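Local coordinates for protein NAD-dependent aldehyde dehydrogenase (Sinorhizobium meliloti, PDB 3U4J) that probably oxidises aldehydes with NAD or NADP as electron acceptor, working as a tetrameric aldehyde dehydrogenase, at residues A[285-297]-A[318-330]. Sequence-based numbering, arbitrary orientation.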
ATOM      1  N   LEU A 285     -25.631   7.630  27.823  1.00 16.20           N
ATOM      2  CA  LEU A 285     -25.245   7.431  29.209  1.00 17.07           C
ATOM      3  C   LEU A 285     -25.227   5.965  29.655  1.00 15.96           C
ATOM      4  O   LEU A 285     -24.301   5.554  30.349  1.00 15.81           O
ATOM      5  CB  LEU A 285     -26.162   8.222  30.131  1.00 18.68           C
ATOM      6  CG  LEU A 285     -25.514   8.654  31.447  1.00 22.40           C
ATOM      7  CD1 LEU A 285     -24.465   9.739  31.163  1.00 26.99           C
ATOM      8  CD2 LEU A 285     -26.580   9.205  32.377  1.00 25.67           C
ATOM      9  N   ASP A 286     -26.232   5.186  29.266  1.00 15.03           N
ATOM     10  CA  ASP A 286     -26.266   3.771  29.670  1.00 15.78           C
ATOM     11  C   ASP A 286     -25.093   3.011  29.066  1.00 14.29           C
ATOM     12  O   ASP A 286     -24.474   2.181  29.737  1.00 13.94           O
ATOM     13  CB  ASP A 286     -27.603   3.095  29.304  1.00 16.53           C
ATOM     14  CG  ASP A 286     -28.795   3.658  30.116  1.00 20.91           C
ATOM     15  OD1 ASP A 286     -29.929   3.729  29.576  1.00 24.47           O
ATOM     16  OD2 ASP A 286     -28.574   4.054  31.282  1.00 22.75           O
ATOM     17  N   ALA A 287     -24.798   3.295  27.797  1.00 12.80           N
ATOM     18  CA  ALA A 287     -23.676   2.651  27.117  1.00 11.96           C
ATOM     19  C   ALA A 287     -22.329   3.066  27.721  1.00 11.31           C
ATOM     20  O   ALA A 287     -21.452   2.226  27.951  1.00 10.00           O
ATOM     21  CB  ALA A 287     -23.722   2.951  25.632  1.00 11.78           C
ATOM     22  N   ALA A 288     -22.168   4.368  27.961  1.00 11.42           N
ATOM     23  CA  ALA A 288     -20.958   4.916  28.552  1.00 10.98           C
ATOM     24  C   ALA A 288     -20.723   4.322  29.942  1.00 11.64           C
ATOM     25  O   ALA A 288     -19.607   3.929  30.270  1.00 11.51           O
ATOM     26  CB  ALA A 288     -21.005   6.447  28.595  1.00 10.51           C
ATOM     27  N   ALA A 289     -21.778   4.239  30.751  1.00 11.65           N
ATOM     28  CA  ALA A 289     -21.669   3.682  32.111  1.00 11.26           C
ATOM     29  C   ALA A 289     -21.167   2.218  32.102  1.00 11.29           C
ATOM     30  O   ALA A 289     -20.290   1.857  32.872  1.00 11.21           O
ATOM     31  CB  ALA A 289     -23.022   3.782  32.831  1.00 10.61           C
ATOM     32  N   ASP A 290     -21.722   1.406  31.203  1.00 11.42           N
ATOM     33  CA  ASP A 290     -21.336   0.010  31.037  1.00 11.59           C
ATOM     34  C   ASP A 290     -19.884  -0.087  30.555  1.00 11.11           C
ATOM     35  O   ASP A 290     -19.102  -0.904  31.046  1.00 10.30           O
ATOM     36  CB  ASP A 290     -22.321  -0.650  30.053  1.00 11.87           C
ATOM     37  CG  ASP A 290     -21.965  -2.083  29.736  1.00 13.45           C
ATOM     38  OD1 ASP A 290     -21.296  -2.319  28.699  1.00 16.18           O
ATOM     39  OD2 ASP A 290     -22.348  -2.982  30.527  1.00 12.39           O
ATOM     40  N   GLY A 291     -19.524   0.767  29.601  1.00 10.49           N
ATOM     41  CA  GLY A 291     -18.168   0.808  29.068  1.00 10.08           C
ATOM     42  C   GLY A 291     -17.136   1.261  30.092  1.00 10.29           C
ATOM     43  O   GLY A 291     -15.981   0.819  30.056  1.00  9.62           O
ATOM     44  N   ILE A 292     -17.533   2.165  31.000  1.00  9.90           N
ATOM     45  CA  ILE A 292     -16.654   2.553  32.099  1.00 10.10           C
ATOM     46  C   ILE A 292     -16.372   1.361  33.034  1.00 10.17           C
ATOM     47  O   ILE A 292     -15.220   1.086  33.369  1.00 10.31           O
ATOM     48  CB  ILE A 292     -17.196   3.794  32.907  1.00 10.10           C
ATOM     49  CG1 ILE A 292     -17.343   5.040  32.017  1.00 10.08           C
ATOM     50  CG2 ILE A 292     -16.290   4.086  34.078  1.00 11.92           C
ATOM     51  CD1 ILE A 292     -16.044   5.469  31.283  1.00 10.60           C
ATOM     52  N   ALA A 293     -17.436   0.669  33.440  1.00 10.79           N
ATOM     53  CA  ALA A 293     -17.325  -0.533  34.260  1.00 10.33           C
ATOM     54  C   ALA A 293     -16.418  -1.564  33.553  1.00 11.11           C
ATOM     55  O   ALA A 293     -15.470  -2.080  34.141  1.00 11.08           O
ATOM     56  CB  ALA A 293     -18.712  -1.127  34.502  1.00  8.99           C
ATOM     57  N   TYR A 294     -16.745  -1.884  32.299  1.00 10.72           N
ATOM     58  CA  TYR A 294     -15.937  -2.818  31.507  1.00 10.49           C
ATOM     59  C   TYR A 294     -14.470  -2.379  31.450  1.00 10.10           C
ATOM     60  O   TYR A 294     -13.569  -3.181  31.647  1.00 11.60           O
ATOM     61  CB  TYR A 294     -16.502  -2.886  30.083  1.00 10.00           C
ATOM     62  CG  TYR A 294     -15.869  -3.943  29.181  1.00 11.84           C
ATOM     63  CD1 TYR A 294     -15.266  -5.103  29.710  1.00 11.68           C
ATOM     64  CD2 TYR A 294     -15.906  -3.801  27.794  1.00 12.86           C
ATOM     65  CE1 TYR A 294     -14.679  -6.075  28.863  1.00 12.20           C
ATOM     66  CE2 TYR A 294     -15.344  -4.781  26.938  1.00 13.02           C
ATOM     67  CZ  TYR A 294     -14.740  -5.901  27.478  1.00 11.83           C
ATOM     68  OH  TYR A 294     -14.219  -6.854  26.627  1.00 11.61           O
ATOM     69  N   GLY A 295     -14.234  -1.095  31.211  1.00  9.90           N
ATOM     70  CA  GLY A 295     -12.880  -0.579  31.010  1.00  9.46           C
ATOM     71  C   GLY A 295     -11.981  -0.771  32.208  1.00  9.83           C
ATOM     72  O   GLY A 295     -10.784  -1.027  32.048  1.00  9.87           O
ATOM     73  N   VAL A 296     -12.548  -0.631  33.409  1.00  9.37           N
ATOM     74  CA  VAL A 296     -11.733  -0.701  34.632  1.00 10.62           C
ATOM     75  C   VAL A 296     -11.736  -2.096  35.271  1.00 10.81           C
ATOM     76  O   VAL A 296     -10.737  -2.508  35.876  1.00 12.02           O
ATOM     77  CB  VAL A 296     -12.091   0.430  35.667  1.00 10.65           C
ATOM     78  CG1 VAL A 296     -13.504   0.283  36.200  1.00 10.59           C
ATOM     79  CG2 VAL A 296     -11.064   0.461  36.821  1.00 11.71           C
ATOM     80  N   TYR A 297     -12.836  -2.828  35.101  1.00 10.32           N
ATOM     81  CA  TYR A 297     -12.964  -4.158  35.707  1.00 10.36           C
ATOM     82  C   TYR A 297     -12.493  -5.335  34.849  1.00 10.16           C
ATOM     83  O   TYR A 297     -12.271  -6.437  35.366  1.00 11.00           O
ATOM     84  CB  TYR A 297     -14.405  -4.393  36.142  1.00 10.37           C
ATOM     85  CG  TYR A 297     -14.906  -3.340  37.110  1.00 10.56           C
ATOM     86  CD1 TYR A 297     -14.055  -2.815  38.085  1.00 13.04           C
ATOM     87  CD2 TYR A 297     -16.232  -2.868  37.054  1.00 11.58           C
ATOM     88  CE1 TYR A 297     -14.495  -1.831  38.969  1.00 13.39           C
ATOM     89  CE2 TYR A 297     -16.690  -1.895  37.969  1.00 11.80           C
ATOM     90  CZ  TYR A 297     -15.802  -1.396  38.913  1.00 12.49           C
ATOM     91  OH  TYR A 297     -16.199  -0.452  39.823  1.00 14.53           O
ATOM     92  N   ASP A 318     -23.040  13.185  37.771  1.00 17.89           N
ATOM     93  CA  ASP A 318     -23.878  12.476  38.742  1.00 17.86           C
ATOM     94  C   ASP A 318     -24.691  11.379  38.074  1.00 16.85           C
ATOM     95  O   ASP A 318     -24.813  10.281  38.614  1.00 16.18           O
ATOM     96  CB  ASP A 318     -24.799  13.449  39.500  1.00 19.10           C
ATOM     97  CG  ASP A 318     -24.034  14.369  40.438  1.00 21.33           C
ATOM     98  OD1 ASP A 318     -23.000  13.955  40.995  1.00 23.49           O
ATOM     99  OD2 ASP A 318     -24.471  15.519  40.625  1.00 25.38           O
ATOM    100  N   ALA A 319     -25.225  11.650  36.884  1.00 15.83           N
ATOM    101  CA  ALA A 319     -26.025  10.636  36.212  1.00 16.04           C
ATOM    102  C   ALA A 319     -25.171   9.416  35.831  1.00 15.73           C
ATOM    103  O   ALA A 319     -25.647   8.273  35.888  1.00 15.76           O
ATOM    104  CB  ALA A 319     -26.741  11.211  34.992  1.00 16.95           C
ATOM    105  N   LEU A 320     -23.910   9.665  35.475  1.00 14.79           N
ATOM    106  CA  LEU A 320     -23.026   8.589  35.017  1.00 14.61           C
ATOM    107  C   LEU A 320     -22.582   7.767  36.225  1.00 14.40           C
ATOM    108  O   LEU A 320     -22.655   6.553  36.185  1.00 13.38           O
ATOM    109  CB  LEU A 320     -21.806   9.130  34.256  1.00 13.74           C
ATOM    110  CG  LEU A 320     -20.880   8.073  33.636  1.00 14.14           C
ATOM    111  CD1 LEU A 320     -21.506   7.504  32.338  1.00 16.54           C
ATOM    112  CD2 LEU A 320     -19.551   8.700  33.317  1.00 13.21           C
HETATM  113  N   MSE A 321     -22.152   8.446  37.284  1.00 15.28           N
HETATM  114  CA  MSE A 321     -21.739   7.800  38.542  1.00 17.37           C
HETATM  115  C   MSE A 321     -22.821   6.887  39.122  1.00 17.70           C
HETATM  116  O   MSE A 321     -22.539   5.762  39.512  1.00 16.54           O
HETATM  117  CB  MSE A 321     -21.317   8.858  39.576  1.00 18.51           C
HETATM  118  CG  MSE A 321     -20.600   8.305  40.801  1.00 23.92           C
HETATM  119 SE   MSE A 321     -18.992   7.199  40.313  1.00 42.20          SE
HETATM  120  CE  MSE A 321     -17.752   8.645  39.862  1.00 35.34           C
ATOM    121  N   GLU A 322     -24.060   7.377  39.166  1.00 18.70           N
ATOM    122  CA  GLU A 322     -25.215   6.586  39.642  1.00 20.25           C
ATOM    123  C   GLU A 322     -25.369   5.265  38.854  1.00 19.18           C
ATOM    124  O   GLU A 322     -25.636   4.203  39.422  1.00 18.80           O
ATOM    125  CB  GLU A 322     -26.477   7.458  39.513  1.00 21.51           C
ATOM    126  CG  GLU A 322     -27.693   7.044  40.298  1.00 27.94           C
ATOM    127  CD  GLU A 322     -28.824   8.089  40.153  1.00 36.56           C
ATOM    128  OE1 GLU A 322     -28.614   9.271  40.542  1.00 38.73           O
ATOM    129  OE2 GLU A 322     -29.914   7.731  39.637  1.00 39.67           O
ATOM    130  N   ARG A 323     -25.205   5.334  37.536  1.00 18.57           N
ATOM    131  CA  ARG A 323     -25.306   4.138  36.683  1.00 18.25           C
ATOM    132  C   ARG A 323     -24.092   3.210  36.869  1.00 16.73           C
ATOM    133  O   ARG A 323     -24.242   1.985  36.967  1.00 16.05           O
ATOM    134  CB  ARG A 323     -25.488   4.553  35.218  1.00 19.42           C
ATOM    135  CG  ARG A 323     -26.954   4.863  34.903  1.00 24.35           C
ATOM    136  CD  ARG A 323     -27.189   5.771  33.697  1.00 32.30           C
ATOM    137  NE  ARG A 323     -28.412   6.533  33.979  1.00 39.44           N
ATOM    138  CZ  ARG A 323     -29.101   7.267  33.112  1.00 41.53           C
ATOM    139  NH1 ARG A 323     -28.722   7.364  31.846  1.00 41.75           N
ATOM    140  NH2 ARG A 323     -30.192   7.903  33.522  1.00 42.47           N
ATOM    141  N   LEU A 324     -22.906   3.812  36.940  1.00 15.29           N
ATOM    142  CA  LEU A 324     -21.660   3.063  37.140  1.00 14.85           C
ATOM    143  C   LEU A 324     -21.659   2.310  38.473  1.00 15.34           C
ATOM    144  O   LEU A 324     -21.299   1.145  38.533  1.00 14.32           O
ATOM    145  CB  LEU A 324     -20.468   3.996  37.082  1.00 14.54           C
ATOM    146  CG  LEU A 324     -19.137   3.335  37.469  1.00 13.90           C
ATOM    147  CD1 LEU A 324     -18.753   2.213  36.470  1.00 13.87           C
ATOM    148  CD2 LEU A 324     -18.070   4.373  37.563  1.00 14.52           C
ATOM    149  N   LEU A 325     -22.094   2.976  39.539  1.00 15.13           N
ATOM    150  CA  LEU A 325     -22.127   2.337  40.852  1.00 16.07           C
ATOM    151  C   LEU A 325     -23.168   1.235  40.944  1.00 15.72           C
ATOM    152  O   LEU A 325     -22.946   0.212  41.600  1.00 15.63           O
ATOM    153  CB  LEU A 325     -22.307   3.370  41.965  1.00 16.13           C
ATOM    154  CG  LEU A 325     -21.159   4.362  42.117  1.00 16.68           C
ATOM    155  CD1 LEU A 325     -21.599   5.428  43.128  1.00 19.07           C
ATOM    156  CD2 LEU A 325     -19.857   3.702  42.573  1.00 18.36           C
ATOM    157  N   ASP A 326     -24.289   1.414  40.261  1.00 16.10           N
ATOM    158  CA  ASP A 326     -25.291   0.357  40.215  1.00 17.21           C
ATOM    159  C   ASP A 326     -24.733  -0.916  39.568  1.00 16.56           C
ATOM    160  O   ASP A 326     -24.945  -2.030  40.073  1.00 16.12           O
ATOM    161  CB  ASP A 326     -26.559   0.824  39.492  1.00 18.05           C
ATOM    162  CG  ASP A 326     -27.744  -0.095  39.754  1.00 23.51           C
ATOM    163  OD1 ASP A 326     -28.033  -0.365  40.948  1.00 29.12           O
ATOM    164  OD2 ASP A 326     -28.386  -0.553  38.779  1.00 25.93           O
ATOM    165  N   ILE A 327     -24.014  -0.761  38.454  1.00 15.59           N
ATOM    166  CA  ILE A 327     -23.376  -1.921  37.816  1.00 14.91           C
ATOM    167  C   ILE A 327     -22.341  -2.515  38.778  1.00 14.12           C
ATOM    168  O   ILE A 327     -22.289  -3.730  38.975  1.00 13.41           O
ATOM    169  CB  ILE A 327     -22.746  -1.568  36.427  1.00 15.11           C
ATOM    170  CG1 ILE A 327     -23.860  -1.266  35.405  1.00 14.99           C
ATOM    171  CG2 ILE A 327     -21.901  -2.710  35.913  1.00 14.79           C
ATOM    172  CD1 ILE A 327     -23.420  -0.430  34.163  1.00 14.86           C
ATOM    173  N   SER A 328     -21.577  -1.648  39.423  1.00 13.52           N
ATOM    174  CA  SER A 328     -20.459  -2.100  40.216  1.00 15.02           C
ATOM    175  C   SER A 328     -20.907  -2.901  41.449  1.00 15.57           C
ATOM    176  O   SER A 328     -20.204  -3.820  41.882  1.00 15.41           O
ATOM    177  CB  SER A 328     -19.522  -0.930  40.571  1.00 14.63           C
ATOM    178  OG  SER A 328     -19.180  -0.195  39.399  1.00 16.02           O
ATOM    179  N   ARG A 329     -22.092  -2.575  41.974  1.00 15.87           N
ATOM    180  CA  ARG A 329     -22.664  -3.299  43.135  1.00 17.21           C
ATOM    181  C   ARG A 329     -23.154  -4.695  42.756  1.00 16.71           C
ATOM    182  O   ARG A 329     -23.257  -5.568  43.625  1.00 17.00           O
ATOM    183  CB  ARG A 329     -23.912  -2.578  43.663  1.00 17.42           C
ATOM    184  CG  ARG A 329     -23.690  -1.285  44.305  1.00 19.74           C
ATOM    185  CD  ARG A 329     -24.984  -0.882  45.008  1.00 22.21           C
ATOM    186  NE  ARG A 329     -25.993  -0.344  44.106  1.00 22.69           N
ATOM    187  CZ  ARG A 329     -26.161   0.958  43.901  1.00 26.09           C
ATOM    188  NH1 ARG A 329     -25.390   1.848  44.530  1.00 27.82           N
ATOM    189  NH2 ARG A 329     -27.096   1.376  43.077  1.00 28.24           N
ATOM    190  N   LYS A 330     -23.538  -4.876  41.494  1.00 15.91           N
ATOM    191  CA  LYS A 330     -24.176  -6.114  41.053  1.00 16.88           C
ATOM    192  C   LYS A 330     -23.206  -7.069  40.366  1.00 16.57           C
ATOM    193  O   LYS A 330     -23.379  -8.280  40.446  1.00 17.25           O
ATOM    194  CB  LYS A 330     -25.321  -5.832  40.074  1.00 16.98           C
ATOM    195  CG  LYS A 330     -26.514  -5.061  40.648  1.00 21.75           C
ATOM    196  CD  LYS A 330     -27.415  -4.630  39.478  1.00 25.66           C
ATOM    197  CE  LYS A 330     -28.855  -4.441  39.884  1.00 32.11           C
ATOM    198  NZ  LYS A 330     -29.118  -3.104  40.464  1.00 34.71           N
TER
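Tyr-297 OH donates a hydrogen bond to Ser-328 OG (3.0 Å). The serine oxygen lies at the ring edge, in its plane. Ser-328 OG in turn donates to Leu-324 O (2.7 Å), from above the carbonyl plane. That carbonyl also takes the backbone N-H of Ser-328. The chain of bonds fixes the rotation of both hydroxyls. At the other end, Asp-286 OD2 sits 3.4 Å from Arg-323 NH1. This is a salt bridge by charge alone, since the oxygen lies well out of the guanidinium plane, and the position of NH1 is uncertain. Between these ends the packing is apolar. Ala-289 CB meets Arg-323 CB at 3.5 Å. Leu-324 has CG anti to its N (chi1 172°), which carries CD1 to Ala-293 CB (3.9 Å) and Ile-292 CG2. Leu-320 CD1 reaches Ala-288 CB and Leu-285 CD1. Ile-327 lays CG2 on Ala-293 CB (3.8 Å). Ile-292 and Leu-320 also touch Val-279 of strand 275-279. Asp-290 OD1 and OD2 accept hydrogen bonds from Trp-504 N and Phe-505 N of the second subunit. The helices cross at -51°. Strand 275-279, helix 285-297 and parallel strand 307-313 form a beta-alpha-beta crossover, with helix 317-330 following, in the aldehyde dehydrogenase catalytic domain.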